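Inositol monophosphatase (Zymomonas mobilis, PDB 4N81) probably hydrolyses phosphate monoesters such as inositol monophosphates with the help of magnesium ions, as a member of the inositol monophosphatase superfamily. Local coordinates at residues 10-15 with 56-61; 63-68 with 79-84; 83-88 with 103-108; 116-121 with 212-217. One frame throughout, in Å; residues are numbered along the deposited sequence.

Contact 1: residues 10-15 with 56-61; sequences IRLAHR and AILEQE
L12 packs against I57 and L58, and has the largest share of this helix-to-helix contact. Its chain runs with CG anti to the backbone N (chi1 -178°), which sends both methyl groups out from helix 7-24 toward helix 42-61. The two branches take different partners. CD1 of L12 touches CG2 of I57 at 3.8 Å. CD2 of L12 meets CD2 of L58 at 3.9 Å and also comes near CB of E61. L12 and I57 run in opposite directions and slide past each other. L12 therefore ends among the apolar groups of the last turn of helix 42-61.

R15 lies one turn further along and covers the solvent side. Its chain bends at chi2 and chi3, and this folds the guanidinium back over L12. CD1 of L12 lies 3.8 Å above one face of that group, off toward its rim. From the edge, NH2 of R15 faces OE2 of E61 at 3.6 Å. This is a salt bridge at long range without hydrogen-bond geometry. The guanidinium and carboxylate planes stand 86° apart. At this distance the attraction is probably mainly of charge. The pair borders the apolar contact on the side nearer the solvent.

The segment axes run roughly antiparallel, at 154°, and approach to 11.3 Å. Side chains alone bridge the gap. Further along helix 7-24, L16 and V19 also pack on I57. On the sheet side, L12 and L58 rest on W83 of strand 81-86, and L58 reaches L85 as well. On the other flank of helix 7-24, A13 and H14 lie on I117 of strand 112-120. Both helices thus cover one face of the large sheet.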
loop_
_atom_site.group_PDB
_atom_site.type_symbol
_atom_site.label_atom_id
_atom_site.label_comp_id
_atom_site.label_asym_id
_atom_site.label_seq_id
_atom_site.Cartn_x
_atom_site.Cartn_y
_atom_site.Cartn_z
ATOM N N ILE A 10 23.994 16.787 1.400
ATOM C CA ILE A 10 22.894 16.164 2.165
ATOM C C ILE A 10 21.942 17.247 2.665
ATOM O O ILE A 10 20.704 17.113 2.621
ATOM C CB ILE A 10 23.456 15.404 3.374
ATOM C CG1 ILE A 10 24.180 14.129 2.922
ATOM C CG2 ILE A 10 22.354 14.977 4.343
ATOM C CD1 ILE A 10 25.152 13.632 4.025
ATOM N N ARG A 11 22.532 18.366 3.100
ATOM C CA ARG A 11 21.681 19.443 3.583
ATOM C C ARG A 11 20.800 20.027 2.450
ATOM O O ARG A 11 19.587 20.266 2.607
ATOM C CB ARG A 11 22.561 20.536 4.232
ATOM C CG ARG A 11 21.755 21.702 4.801
ATOM C CD ARG A 11 22.717 22.752 5.462
ATOM N NE ARG A 11 23.907 22.107 6.032
ATOM C CZ ARG A 11 25.151 22.294 5.586
ATOM N NH1 ARG A 11 25.376 23.125 4.569
ATOM N NH2 ARG A 11 26.174 21.661 6.162
ATOM N N LEU A 12 21.410 20.197 1.278
ATOM C CA LEU A 12 20.642 20.663 0.130
ATOM C C LEU A 12 19.545 19.632 -0.208
ATOM O O LEU A 12 18.409 19.988 -0.499
ATOM C CB LEU A 12 21.569 20.793 -1.087
ATOM C CG LEU A 12 20.946 21.317 -2.393
ATOM C CD1 LEU A 12 20.181 22.594 -2.097
ATOM C CD2 LEU A 12 22.013 21.584 -3.488
ATOM N N ALA A 13 19.871 18.349 -0.096
ATOM C CA ALA A 13 18.923 17.315 -0.510
ATOM C C ALA A 13 17.690 17.353 0.390
ATOM O O ALA A 13 16.538 17.253 -0.091
ATOM C CB ALA A 13 19.599 15.940 -0.488
ATOM N N HIS A 14 17.906 17.580 1.682
ATOM C CA HIS A 14 16.776 17.746 2.584
ATOM C C HIS A 14 15.955 18.958 2.231
ATOM O O HIS A 14 14.705 18.933 2.328
ATOM C CB HIS A 14 17.265 17.924 4.037
ATOM C CG HIS A 14 17.594 16.622 4.712
ATOM N ND1 HIS A 14 16.630 15.691 5.032
ATOM C CD2 HIS A 14 18.778 16.084 5.100
ATOM C CE1 HIS A 14 17.202 14.638 5.596
ATOM N NE2 HIS A 14 18.509 14.846 5.643
ATOM N N ARG A 15 16.644 20.026 1.814
ATOM C CA ARG A 15 15.879 21.224 1.423
ATOM C C ARG A 15 15.010 20.975 0.185
ATOM O O ARG A 15 13.843 21.399 0.125
ATOM C CB ARG A 15 16.840 22.432 1.226
ATOM C CG ARG A 15 16.190 23.662 0.577
ATOM C CD ARG A 15 16.778 25.007 1.064
ATOM N NE ARG A 15 17.929 25.529 0.315
ATOM C CZ ARG A 15 19.209 25.286 0.623
ATOM N NH1 ARG A 15 19.511 24.476 1.641
ATOM N NH2 ARG A 15 20.193 25.822 -0.105
ATOM N N ALA A 56 14.970 24.996 -9.811
ATOM C CA ALA A 56 15.413 26.402 -9.662
ATOM C C ALA A 56 16.440 26.490 -8.545
ATOM O O ALA A 56 17.475 27.227 -8.655
ATOM C CB ALA A 56 14.238 27.324 -9.354
ATOM N N ILE A 57 16.179 25.713 -7.485
ATOM C CA ILE A 57 17.155 25.711 -6.397
ATOM C C ILE A 57 18.489 25.098 -6.852
ATOM O O ILE A 57 19.563 25.640 -6.542
ATOM C CB ILE A 57 16.622 24.942 -5.163
ATOM C CG1 ILE A 57 15.515 25.751 -4.496
ATOM C CG2 ILE A 57 17.755 24.624 -4.159
ATOM C CD1 ILE A 57 14.647 24.895 -3.569
ATOM N N LEU A 58 18.440 24.006 -7.623
ATOM C CA LEU A 58 19.693 23.424 -8.080
ATOM C C LEU A 58 20.467 24.360 -9.020
ATOM O O LEU A 58 21.710 24.431 -8.972
ATOM C CB LEU A 58 19.444 22.058 -8.740
ATOM C CG LEU A 58 19.131 20.964 -7.711
ATOM C CD1 LEU A 58 18.637 19.718 -8.413
ATOM C CD2 LEU A 58 20.377 20.628 -6.892
ATOM N N GLU A 59 19.740 25.117 -9.834
ATOM C CA GLU A 59 20.382 26.072 -10.729
ATOM C C GLU A 59 21.043 27.182 -9.938
ATOM O O GLU A 59 22.117 27.669 -10.315
ATOM C CB GLU A 59 19.374 26.649 -11.723
ATOM C CG GLU A 59 19.089 25.713 -12.905
ATOM C CD GLU A 59 17.684 25.878 -13.485
ATOM O OE1 GLU A 59 17.239 24.971 -14.238
ATOM O OE2 GLU A 59 17.022 26.898 -13.176
ATOM N N GLN A 60 20.452 27.576 -8.815
ATOM C CA GLN A 60 21.187 28.567 -8.018
ATOM C C GLN A 60 22.346 28.011 -7.155
ATOM O O GLN A 60 23.398 28.629 -7.083
ATOM C CB GLN A 60 20.248 29.442 -7.177
ATOM C CG GLN A 60 20.996 30.438 -6.322
ATOM C CD GLN A 60 20.145 31.609 -5.851
ATOM O OE1 GLN A 60 19.072 31.421 -5.272
ATOM N NE2 GLN A 60 20.624 32.827 -6.097
ATOM N N GLU A 61 22.151 26.876 -6.483
ATOM C CA GLU A 61 23.120 26.398 -5.499
ATOM C C GLU A 61 24.119 25.399 -6.056
ATOM O O GLU A 61 25.167 25.182 -5.447
ATOM C CB GLU A 61 22.431 25.729 -4.307
ATOM C CG GLU A 61 21.250 26.448 -3.739
ATOM C CD GLU A 61 21.647 27.614 -2.896
ATOM O OE1 GLU A 61 22.864 27.782 -2.621
ATOM O OE2 GLU A 61 20.732 28.374 -2.514
#

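Contact 2: residues 63-68 with 79-84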
loop_
_atom_site.group_PDB
_atom_site.type_symbol
_atom_site.label_atom_id
_atom_site.label_comp_id
_atom_site.label_asym_id
_atom_site.label_seq_id
_atom_site.Cartn_x
_atom_site.Cartn_y
_atom_site.Cartn_z
ATOM N N PRO A 63 25.445 25.279 -9.590
ATOM C CA PRO A 63 25.527 25.699 -10.992
ATOM C C PRO A 63 26.336 24.741 -11.843
ATOM O O PRO A 63 26.047 24.554 -13.025
ATOM C CB PRO A 63 26.224 27.063 -10.912
ATOM C CG PRO A 63 25.927 27.554 -9.545
ATOM C CD PRO A 63 25.866 26.329 -8.661
ATOM N N GLU A 64 27.354 24.139 -11.247
ATOM C CA GLU A 64 28.218 23.231 -12.011
ATOM C C GLU A 64 27.729 21.767 -12.129
ATOM O O GLU A 64 28.310 20.981 -12.899
ATOM C CB GLU A 64 29.641 23.287 -11.456
ATOM C CG GLU A 64 30.137 24.726 -11.237
ATOM C CD GLU A 64 31.465 24.774 -10.502
ATOM O OE1 GLU A 64 32.016 23.685 -10.179
ATOM O OE2 GLU A 64 31.949 25.899 -10.236
ATOM N N ASP A 65 26.708 21.385 -11.351
ATOM C CA ASP A 65 26.169 20.022 -11.419
ATOM C C ASP A 65 25.148 19.803 -12.539
ATOM O O ASP A 65 24.357 20.687 -12.837
ATOM C CB ASP A 65 25.498 19.598 -10.080
ATOM C CG ASP A 65 26.470 19.585 -8.910
ATOM O OD1 ASP A 65 25.979 19.474 -7.766
ATOM O OD2 ASP A 65 27.715 19.682 -9.148
ATOM N N GLY A 66 25.110 18.595 -13.092
ATOM C CA GLY A 66 24.063 18.232 -14.020
ATOM C C GLY A 66 22.726 17.965 -13.327
ATOM O O GLY A 66 22.663 17.725 -12.094
ATOM N N ILE A 67 21.646 18.014 -14.107
ATOM C CA ILE A 67 20.341 17.555 -13.618
ATOM C C ILE A 67 19.875 16.546 -14.645
ATOM O O ILE A 67 19.725 16.879 -15.841
ATOM C CB ILE A 67 19.326 18.681 -13.516
ATOM C CG1 ILE A 67 19.806 19.721 -12.491
ATOM C CG2 ILE A 67 17.918 18.108 -13.178
ATOM C CD1 ILE A 67 18.992 20.995 -12.463
ATOM N N PHE A 68 19.696 15.306 -14.188
ATOM C CA PHE A 68 19.456 14.166 -15.068
ATOM C C PHE A 68 18.160 14.382 -15.830
ATOM O O PHE A 68 17.197 14.924 -15.273
ATOM C CB PHE A 68 19.437 12.860 -14.257
ATOM C CG PHE A 68 19.077 11.646 -15.063
ATOM C CD1 PHE A 68 17.744 11.255 -15.193
ATOM C CD2 PHE A 68 20.070 10.882 -15.684
ATOM C CE1 PHE A 68 17.392 10.124 -15.944
ATOM C CE2 PHE A 68 19.729 9.741 -16.429
ATOM C CZ PHE A 68 18.382 9.367 -16.561
ATOM N N ALA A 79 28.582 16.509 -16.963
ATOM C CA ALA A 79 29.234 16.692 -15.670
ATOM C C ALA A 79 29.450 15.344 -14.987
ATOM O O ALA A 79 28.652 14.394 -15.174
ATOM C CB ALA A 79 28.442 17.659 -14.758
ATOM N N ARG A 80 30.528 15.270 -14.204
ATOM C CA ARG A 80 30.787 14.105 -13.371
ATOM C C ARG A 80 29.652 13.901 -12.358
ATOM O O ARG A 80 29.332 12.744 -12.052
ATOM C CB ARG A 80 32.077 14.311 -12.564
ATOM C CG ARG A 80 33.362 14.000 -13.257
ATOM C CD ARG A 80 34.486 13.815 -12.244
ATOM N NE ARG A 80 34.273 12.651 -11.379
ATOM C CZ ARG A 80 33.928 12.695 -10.087
ATOM N NH1 ARG A 80 33.754 13.860 -9.468
ATOM N NH2 ARG A 80 33.758 11.560 -9.404
ATOM N N ARG A 81 29.063 15.009 -11.859
ATOM C CA ARG A 81 28.030 14.987 -10.790
ATOM C C ARG A 81 26.658 15.369 -11.366
ATOM O O ARG A 81 26.524 16.428 -12.019
ATOM C CB ARG A 81 28.367 15.990 -9.658
ATOM C CG ARG A 81 29.654 15.674 -8.852
ATOM C CD ARG A 81 30.155 16.853 -7.967
ATOM N NE ARG A 81 29.073 17.628 -7.350
ATOM C CZ ARG A 81 28.678 17.536 -6.083
ATOM N NH1 ARG A 81 29.268 16.696 -5.242
ATOM N NH2 ARG A 81 27.686 18.294 -5.648
ATOM N N LEU A 82 25.639 14.562 -11.086
ATOM C CA LEU A 82 24.300 14.799 -11.636
ATOM C C LEU A 82 23.271 14.628 -10.530
ATOM O O LEU A 82 23.315 13.623 -9.799
ATOM C CB LEU A 82 23.947 13.733 -12.690
ATOM C CG LEU A 82 24.786 13.605 -13.963
ATOM C CD1 LEU A 82 24.210 12.486 -14.835
ATOM C CD2 LEU A 82 24.780 14.918 -14.703
ATOM N N TRP A 83 22.295 15.522 -10.473
ATOM C CA TRP A 83 21.140 15.316 -9.602
ATOM C C TRP A 83 20.006 14.600 -10.353
ATOM O O TRP A 83 19.717 14.932 -11.514
ATOM C CB TRP A 83 20.644 16.673 -9.099
ATOM C CG TRP A 83 21.640 17.307 -8.163
ATOM C CD1 TRP A 83 22.696 18.088 -8.492
ATOM C CD2 TRP A 83 21.682 17.139 -6.738
ATOM N NE1 TRP A 83 23.402 18.448 -7.350
ATOM C CE2 TRP A 83 22.790 17.876 -6.262
ATOM C CE3 TRP A 83 20.890 16.431 -5.823
ATOM C CZ2 TRP A 83 23.119 17.933 -4.910
ATOM C CZ3 TRP A 83 21.216 16.491 -4.483
ATOM C CH2 TRP A 83 22.326 17.236 -4.039
ATOM N N VAL A 84 19.357 13.642 -9.686
ATOM C CA VAL A 84 18.285 12.886 -10.300
ATOM C C VAL A 84 17.069 13.121 -9.420
ATOM O O VAL A 84 17.138 12.843 -8.239
ATOM C CB VAL A 84 18.638 11.375 -10.328
ATOM C CG1 VAL A 84 17.519 10.541 -10.988
ATOM C CG2 VAL A 84 19.945 11.143 -11.091
#
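D65 meets both R81 and W83, just before short strand 66-67 joins the edge of the large sheet beside strand 81-86. Its CB lies at the edge of the W83 indole, 3.6 Å from CD1 of W83. CG sits beside the backbone N (chi1 -62°), which turns the carboxylate toward the neighbouring strand. OD1 then accepts twice. NE1 of W83 reaches OD1 of D65 at 2.8 Å on the anti side, with OD1 close to the indole plane. NH2 of R81 reaches the same OD1 of D65 at 3.0 Å on the syn side. OD2 of D65 takes a nearly straight bond from NE of R81, also 3.0 Å, which arrives from above the carboxylate plane. R81 thus grips D65 side-on, with one nitrogen to each oxygen. The bend at its chi3 brings NE and NH2 round to the acid. Its NH1 has a second acid partner, D9.

The strands pair in parallel. N of G66 donates to O of R81. W83 then uses both backbone groups, its N bonding to O of G66 and its O accepting from N of F68 at 2.7 Å. G66 pairs closely with L82, and a CB there would fall on CD2 of L82. Beyond, CB of F68 packs on CG2 of V84 at 3.6 Å.

Putting an asparagine at D65 would probably weaken the hold on R81, since the neutral amide offers one acceptor oxygen and no charge.

The buried carboxylate is therefore met by three N-H donors, one of its two neighbours being a cation. This would favour its charged form. The NE1 bond would also limit the turning of the indole.

Contact 3: residues 83-88 with 103-108; sequences WVLDPI and TLIALV
W83 and L107 meet at one end of an antiparallel strand pair in the large sheet of the inositol monophosphatase fold. CD1 of L107 sits over one face of the indole in a CH-pi contact, 4.0 Å from the centroid of the five-membered ring. CG2 of I105 comes to the indole edge, 4.0 Å from CZ3 of W83. NE1 is turned to D65. On the opposite sheet face, CG2 of V84 touches CG2 of V108 at 3.7 Å.

The backbone ladder sets these positions. V84 pairs with A106, and D86 with L104, each through two bonds of 2.9 Å between N and O in both directions. In between, L85 and I105 form a non-hydrogen-bonded pair.

D86 opens the DPIDGT sequence that is characteristic of the family. D86, I88 (probably through its carbonyl), D89 and D210 are predicted magnesium ligands. A sulfate ion, probably from the crystallisation liquor, lies close to D86. The ladder thus carries the strand up to this site, where the chain turns a corner at P87.

In T103, OG1 lies beside the backbone N (chi1 -65°) and donates to O of P87 at 2.7 Å, in the carbonyl plane. Replacing T103 by a valine would remove the hydroxyl and is likely to leave the P87 carbonyl without this donor at the corner. CA of T103 also approaches O of P87, at 3.2 Å, in a CA-H...O contact.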
loop_
_atom_site.group_PDB
_atom_site.type_symbol
_atom_site.label_atom_id
_atom_site.label_comp_id
_atom_site.label_asym_id
_atom_site.label_seq_id
_atom_site.Cartn_x
_atom_site.Cartn_y
_atom_site.Cartn_z
ATOM N N TRP A 83 22.295 15.522 -10.473
ATOM C CA TRP A 83 21.140 15.316 -9.602
ATOM C C TRP A 83 20.006 14.600 -10.353
ATOM O O TRP A 83 19.717 14.932 -11.514
ATOM C CB TRP A 83 20.644 16.673 -9.099
ATOM C CG TRP A 83 21.640 17.307 -8.163
ATOM C CD1 TRP A 83 22.696 18.088 -8.492
ATOM C CD2 TRP A 83 21.682 17.139 -6.738
ATOM N NE1 TRP A 83 23.402 18.448 -7.350
ATOM C CE2 TRP A 83 22.790 17.876 -6.262
ATOM C CE3 TRP A 83 20.890 16.431 -5.823
ATOM C CZ2 TRP A 83 23.119 17.933 -4.910
ATOM C CZ3 TRP A 83 21.216 16.491 -4.483
ATOM C CH2 TRP A 83 22.326 17.236 -4.039
ATOM N N VAL A 84 19.357 13.642 -9.686
ATOM C CA VAL A 84 18.285 12.886 -10.300
ATOM C C VAL A 84 17.069 13.121 -9.420
ATOM O O VAL A 84 17.138 12.843 -8.239
ATOM C CB VAL A 84 18.638 11.375 -10.328
ATOM C CG1 VAL A 84 17.519 10.541 -10.988
ATOM C CG2 VAL A 84 19.945 11.143 -11.091
ATOM N N LEU A 85 15.987 13.677 -9.983
ATOM C CA LEU A 85 14.777 13.999 -9.216
ATOM C C LEU A 85 13.576 13.204 -9.722
ATOM O O LEU A 85 13.368 13.093 -10.929
ATOM C CB LEU A 85 14.451 15.480 -9.378
ATOM C CG LEU A 85 15.652 16.411 -9.154
ATOM C CD1 LEU A 85 15.274 17.850 -9.396
ATOM C CD2 LEU A 85 16.236 16.246 -7.766
ATOM N N ASP A 86 12.804 12.628 -8.813
ATOM C CA ASP A 86 11.495 12.114 -9.154
ATOM C C ASP A 86 10.501 12.672 -8.119
ATOM O O ASP A 86 10.423 12.137 -6.996
ATOM C CB ASP A 86 11.472 10.576 -9.136
ATOM C CG ASP A 86 10.232 10.013 -9.864
ATOM O OD1 ASP A 86 9.496 10.832 -10.463
ATOM O OD2 ASP A 86 10.012 8.778 -9.854
ATOM N N PRO A 87 9.775 13.761 -8.449
ATOM C CA PRO A 87 8.931 14.365 -7.392
ATOM C C PRO A 87 7.915 13.391 -6.785
ATOM O O PRO A 87 7.675 13.411 -5.585
ATOM C CB PRO A 87 8.145 15.442 -8.175
ATOM C CG PRO A 87 9.170 15.889 -9.275
ATOM C CD PRO A 87 9.855 14.595 -9.680
ATOM N N ILE A 88 7.357 12.522 -7.625
ATOM C CA ILE A 88 6.368 11.534 -7.179
ATOM C C ILE A 88 6.702 10.177 -7.819
ATOM O O ILE A 88 6.266 9.864 -8.920
ATOM C CB ILE A 88 4.923 11.962 -7.531
ATOM C CG1 ILE A 88 4.605 13.338 -6.880
ATOM C CG2 ILE A 88 3.887 10.891 -7.069
ATOM C CD1 ILE A 88 3.277 13.960 -7.360
ATOM N N THR A 103 8.921 11.214 -2.867
ATOM C CA THR A 103 9.822 12.033 -3.664
ATOM C C THR A 103 11.180 11.344 -3.576
ATOM O O THR A 103 11.653 11.022 -2.480
ATOM C CB THR A 103 9.915 13.424 -3.044
ATOM O OG1 THR A 103 8.629 14.063 -3.139
ATOM C CG2 THR A 103 11.004 14.292 -3.773
ATOM N N LEU A 104 11.842 11.161 -4.712
ATOM C CA LEU A 104 13.204 10.615 -4.711
ATOM C C LEU A 104 14.160 11.700 -5.149
ATOM O O LEU A 104 13.927 12.334 -6.193
ATOM C CB LEU A 104 13.300 9.457 -5.712
ATOM C CG LEU A 104 12.294 8.316 -5.532
ATOM C CD1 LEU A 104 12.558 7.156 -6.518
ATOM C CD2 LEU A 104 12.433 7.793 -4.087
ATOM N N ILE A 105 15.236 11.894 -4.385
ATOM C CA ILE A 105 16.301 12.817 -4.802
ATOM C C ILE A 105 17.631 12.054 -4.722
ATOM O O ILE A 105 17.936 11.420 -3.703
ATOM C CB ILE A 105 16.323 14.009 -3.829
ATOM C CG1 ILE A 105 15.003 14.807 -3.954
ATOM C CG2 ILE A 105 17.615 14.898 -4.030
ATOM C CD1 ILE A 105 14.602 15.534 -2.697
ATOM N N ALA A 106 18.467 12.165 -5.736
ATOM C CA ALA A 106 19.736 11.466 -5.658
ATOM C C ALA A 106 20.830 12.337 -6.222
ATOM O O ALA A 106 20.560 13.171 -7.081
ATOM C CB ALA A 106 19.651 10.178 -6.439
ATOM N N LEU A 107 22.049 12.167 -5.695
ATOM C CA LEU A 107 23.256 12.735 -6.323
ATOM C C LEU A 107 24.060 11.542 -6.859
ATOM O O LEU A 107 24.241 10.547 -6.143
ATOM C CB LEU A 107 24.111 13.473 -5.287
ATOM C CG LEU A 107 25.460 14.003 -5.794
ATOM C CD1 LEU A 107 25.261 14.921 -7.020
ATOM C CD2 LEU A 107 26.221 14.752 -4.671
ATOM N N VAL A 108 24.569 11.677 -8.098
ATOM C CA VAL A 108 25.144 10.578 -8.831
ATOM C C VAL A 108 26.510 11.070 -9.314
ATOM O O VAL A 108 26.599 12.186 -9.805
ATOM C CB VAL A 108 24.232 10.222 -10.024
ATOM C CG1 VAL A 108 24.906 9.248 -10.937
ATOM C CG2 VAL A 108 22.927 9.628 -9.533
#

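Contact 4: residues 116-121 with 212-217; sequences GIINQP and AALVPI
This is a buried packing of strand against helix near the centre of the chain, where the start of helix 214-220 meets strand 112-120. It belongs to the layered alpha-beta sandwich of the inositol monophosphatase fold. Helix 7-24 covers the other face of the strand, where I117 rests on A13 and H14.

I118 gives the apolar part. Its CG1 lies beside the backbone N (chi1 -63°), and the end of the chain then reaches the helix. CD1 of I118 touches CD2 of L214 at 3.7 Å. CG1 of I118 touches CD1 of I217 at 3.6 Å. The side chains cross at a slant. W127 of strand 125-130 packs on both I118 and I217. L214 lies about 6 Å, side chain to side chain, from D89 and D210, predicted magnesium ligands, so the packing is near the predicted metal site.

The CA atoms come nearest at G116 and A213, 3.8 Å apart. A CB on G116 would clash with O of A213. CB of A213 rests 3.6 Å from O of I117. CA of G116 points a hydrogen at O of A213, 3.5 Å away, with an angle of 163° at the hydrogen.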
loop_
_atom_site.group_PDB
_atom_site.type_symbol
_atom_site.label_atom_id
_atom_site.label_comp_id
_atom_site.label_asym_id
_atom_site.label_seq_id
_atom_site.Cartn_x
_atom_site.Cartn_y
_atom_site.Cartn_z
ATOM N N GLY A 116 21.026 9.533 -1.556
ATOM C CA GLY A 116 19.642 9.343 -1.955
ATOM C C GLY A 116 18.711 9.683 -0.808
ATOM O O GLY A 116 19.014 9.389 0.348
ATOM N N ILE A 117 17.566 10.278 -1.119
ATOM C CA ILE A 117 16.507 10.477 -0.137
ATOM C C ILE A 117 15.223 9.914 -0.740
ATOM O O ILE A 117 14.944 10.133 -1.968
ATOM C CB ILE A 117 16.324 12.002 0.206
ATOM C CG1 ILE A 117 17.493 12.492 1.086
ATOM C CG2 ILE A 117 15.005 12.246 0.963
ATOM C CD1 ILE A 117 17.360 13.950 1.572
ATOM N N ILE A 118 14.471 9.183 0.096
ATOM C CA ILE A 118 13.055 8.901 -0.181
ATOM C C ILE A 118 12.268 9.712 0.828
ATOM O O ILE A 118 12.483 9.566 2.035
ATOM C CB ILE A 118 12.656 7.413 0.083
ATOM C CG1 ILE A 118 13.417 6.430 -0.863
ATOM C CG2 ILE A 118 11.140 7.242 -0.109
ATOM C CD1 ILE A 118 13.473 4.941 -0.267
ATOM N N ASN A 119 11.319 10.522 0.366
ATOM C CA ASN A 119 10.499 11.253 1.315
ATOM C C ASN A 119 9.032 11.037 1.058
ATOM O O ASN A 119 8.559 11.330 -0.042
ATOM C CB ASN A 119 10.776 12.759 1.239
ATOM C CG ASN A 119 10.058 13.530 2.363
ATOM O OD1 ASN A 119 10.340 13.314 3.527
ATOM N ND2 ASN A 119 9.109 14.405 2.003
ATOM N N GLN A 120 8.306 10.598 2.086
ATOM C CA GLN A 120 6.854 10.422 1.961
ATOM C C GLN A 120 6.302 11.652 2.635
ATOM O O GLN A 120 6.362 11.777 3.868
ATOM C CB GLN A 120 6.451 9.143 2.759
ATOM C CG GLN A 120 5.216 8.431 2.113
ATOM C CD GLN A 120 4.061 9.406 1.894
ATOM O OE1 GLN A 120 3.626 10.083 2.825
ATOM N NE2 GLN A 120 3.578 9.492 0.673
ATOM N N PRO A 121 5.738 12.590 1.829
ATOM C CA PRO A 121 5.401 13.898 2.405
ATOM C C PRO A 121 4.081 13.913 3.151
ATOM O O PRO A 121 3.804 14.912 3.825
ATOM C CB PRO A 121 5.344 14.817 1.187
ATOM C CG PRO A 121 4.952 13.859 0.013
ATOM C CD PRO A 121 5.704 12.585 0.349
ATOM N N ALA A 212 17.793 5.507 -8.690
ATOM C CA ALA A 212 19.058 6.130 -8.302
ATOM C C ALA A 212 19.093 6.389 -6.795
ATOM O O ALA A 212 20.072 6.035 -6.137
ATOM C CB ALA A 212 19.270 7.480 -9.067
ATOM N N ALA A 213 18.035 6.999 -6.243
ATOM C CA ALA A 213 18.052 7.349 -4.783
ATOM C C ALA A 213 18.041 6.083 -3.911
ATOM O O ALA A 213 18.458 6.117 -2.733
ATOM C CB ALA A 213 16.818 8.218 -4.420
ATOM N N LEU A 214 17.462 5.009 -4.441
ATOM C CA LEU A 214 17.261 3.831 -3.593
ATOM C C LEU A 214 18.563 3.131 -3.261
ATOM O O LEU A 214 18.701 2.499 -2.186
ATOM C CB LEU A 214 16.354 2.831 -4.299
ATOM C CG LEU A 214 15.046 3.415 -4.858
ATOM C CD1 LEU A 214 14.339 2.340 -5.603
ATOM C CD2 LEU A 214 14.158 3.983 -3.730
ATOM N N VAL A 215 19.484 3.149 -4.225
ATOM C CA VAL A 215 20.690 2.324 -3.978
ATOM C C VAL A 215 21.509 2.668 -2.678
ATOM O O VAL A 215 21.818 1.778 -1.880
ATOM C CB VAL A 215 21.645 2.305 -5.260
ATOM C CG1 VAL A 215 22.902 1.387 -5.027
ATOM C CG2 VAL A 215 20.854 1.847 -6.531
ATOM N N PRO A 216 21.874 3.944 -2.467
ATOM C CA PRO A 216 22.614 4.289 -1.238
ATOM C C PRO A 216 21.827 3.978 0.022
ATOM O O PRO A 216 22.417 3.645 1.055
ATOM C CB PRO A 216 22.859 5.810 -1.371
ATOM C CG PRO A 216 22.639 6.114 -2.801
ATOM C CD PRO A 216 21.665 5.125 -3.332
ATOM N N ILE A 217 20.503 4.107 -0.060
ATOM C CA ILE A 217 19.662 3.895 1.127
ATOM C C ILE A 217 19.665 2.412 1.498
ATOM O O ILE A 217 19.994 2.053 2.629
ATOM C CB ILE A 217 18.211 4.374 0.836
ATOM C CG1 ILE A 217 18.230 5.914 0.731
ATOM C CG2 ILE A 217 17.170 3.817 1.869
ATOM C CD1 ILE A 217 16.854 6.469 0.206
#

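Overall arrangement
Contacts 2, 3 and 4 follow the large sheet from its edge strand 66-67 inward. Contacts 2 and 3 share strand 81-86, which pairs in parallel on one side and antiparallel on the other. Contacts 3 and 4 use strands 102-109 and 112-120, which are neighbours. Contact 1 packs on one face of these strands, joins two helices and is only partly buried. Its L12 and L58 press on W83, the residue common to contacts 2 and 3. Chemistry changes with depth. Contact 1 has a loose salt bridge and contact 2 a close one at a buried carboxylate. Contact 3 is mostly backbone bonding beside the predicted metal site, and contact 4, nearest the chain centre, is mainly apolar.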